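Local coordinates for protein copper-sensitive operon repressor (CsoR) (Geobacillus thermodenitrificans, PDB 4M1P) that probably represses a copper-responsive operon by binding DNA, and lets go of the DNA on binding Cu(I), at residues L53-I56 and S57-Q60. The protein carries 1 engineered substitution. Sequence-based numbering, arbitrary orientation.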
loop_
_atom_site.group_PDB
_atom_site.type_symbol
_atom_site.label_atom_id
_atom_site.label_comp_id
_atom_site.label_asym_id
_atom_site.label_seq_id
_atom_site.Cartn_x
_atom_site.Cartn_y
_atom_site.Cartn_z
ATOM N N LEU A 53 -0.030 -0.210 17.985
ATOM C CA LEU A 53 -0.297 -0.160 16.550
ATOM C C LEU A 53 0.008 1.221 15.973
ATOM O O LEU A 53 0.580 1.336 14.884
ATOM C CB LEU A 53 -1.738 -0.574 16.255
ATOM C CG LEU A 53 -2.009 -2.066 16.436
ATOM C CD1 LEU A 53 -3.497 -2.335 16.565
ATOM C CD2 LEU A 53 -1.430 -2.848 15.274
ATOM N N VAL A 54 -0.358 2.262 16.711
ATOM C CA VAL A 54 -0.011 3.623 16.319
ATOM C C VAL A 54 1.503 3.752 16.102
ATOM O O VAL A 54 1.941 4.266 15.071
ATOM C CB VAL A 54 -0.502 4.649 17.353
ATOM C CG1 VAL A 54 0.072 6.027 17.061
ATOM C CG2 VAL A 54 -2.020 4.705 17.353
ATOM N N GLN A 55 2.294 3.257 17.052
ATOM C CA GLN A 55 3.750 3.316 16.920
ATOM C C GLN A 55 4.257 2.476 15.765
ATOM O O GLN A 55 5.210 2.859 15.091
ATOM C CB GLN A 55 4.448 2.898 18.212
ATOM C CG GLN A 55 4.481 4.008 19.235
ATOM C CD GLN A 55 5.008 5.302 18.650
ATOM O OE1 GLN A 55 6.143 5.361 18.169
ATOM N NE2 GLN A 55 4.184 6.346 18.678
ATOM N N ILE A 56 3.629 1.331 15.536
ATOM C CA ILE A 56 4.001 0.519 14.387
ATOM C C ILE A 56 3.707 1.276 13.098
ATOM O O ILE A 56 4.499 1.247 12.158
ATOM C CB ILE A 56 3.298 -0.844 14.391
ATOM C CG1 ILE A 56 3.877 -1.723 15.506
ATOM C CG2 ILE A 56 3.450 -1.533 13.041
ATOM C CD1 ILE A 56 3.390 -3.140 15.487
ATOM N N SER A 57 2.576 1.970 13.064
ATOM C CA SER A 57 2.232 2.774 11.904
ATOM C C SER A 57 3.288 3.848 11.678
ATOM O O SER A 57 3.689 4.113 10.540
ATOM C CB SER A 57 0.861 3.413 12.076
ATOM O OG SER A 57 0.571 4.224 10.957
ATOM N N ALA A 58 3.743 4.456 12.770
ATOM C CA ALA A 58 4.824 5.429 12.704
ATOM C C ALA A 58 6.061 4.805 12.057
ATOM O O ALA A 58 6.605 5.356 11.102
ATOM C CB ALA A 58 5.156 5.960 14.087
ATOM N N ILE A 59 6.487 3.652 12.573
ATOM C CA ILE A 59 7.669 2.968 12.053
ATOM C C ILE A 59 7.589 2.689 10.551
ATOM O O ILE A 59 8.483 3.088 9.807
ATOM C CB ILE A 59 7.956 1.668 12.811
ATOM C CG1 ILE A 59 8.122 1.967 14.296
ATOM C CG2 ILE A 59 9.219 1.020 12.280
ATOM C CD1 ILE A 59 8.297 0.742 15.158
ATOM N N GLN A 60 6.531 2.012 10.112
ATOM C CA GLN A 60 6.310 1.752 8.685
ATOM C C GLN A 60 6.405 3.031 7.851
ATOM O O GLN A 60 6.988 3.041 6.768
ATOM C CB GLN A 60 4.951 1.096 8.461
ATOM C CG GLN A 60 4.859 -0.339 8.932
ATOM C CD GLN A 60 3.482 -0.917 8.696
ATOM O OE1 GLN A 60 2.487 -0.190 8.681
ATOM N NE2 GLN A 60 3.414 -2.228 8.500
#
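Ile-59 sets CG1 and CD1 beside the carbonyl oxygen of Gln-55, one helical turn back: CG1 of Ile-59 lies 3.1 Å from O of Gln-55, and CD1 follows at 3.7 Å from that oxygen. Its first torsion (chi1 -57°) puts CG1 beside its own backbone N, which donates to O of Gln-55 at 2.9 Å; the oxygen thus takes the hydrogen bond with both carbons in van der Waals contact alongside. Gln-60 repeats the pattern, with CG 3.6 Å from O of Ile-56, while CG2 of Ile-56 lies 4.4 Å from CD of Gln-60, a loose touch. Four successive i to i+4 bonds, from Ser-57, Ala-58, Ile-59 and Gln-60 N back to O of Leu-53, Val-54, Gln-55 and Ile-56, identify regular alpha-helix; the last is the straightest (N-H...O 172°). The partly exposed pair Gln-55 and Ala-58 meet loosely, OE1 of Gln-55 4.2 Å from CB of Ala-58. These turns lie near the start of helix 49-85, where Cys-49 is a Cu(I) ligand; the side chain of Leu-53 is about 7 Å from a bound copper(I) ion. Gln-55 meets helix 19-44, and Ile-59 touches both that helix and Leu-63 of the second subunit, placing this segment between its hairpin partner and the interface with that subunit.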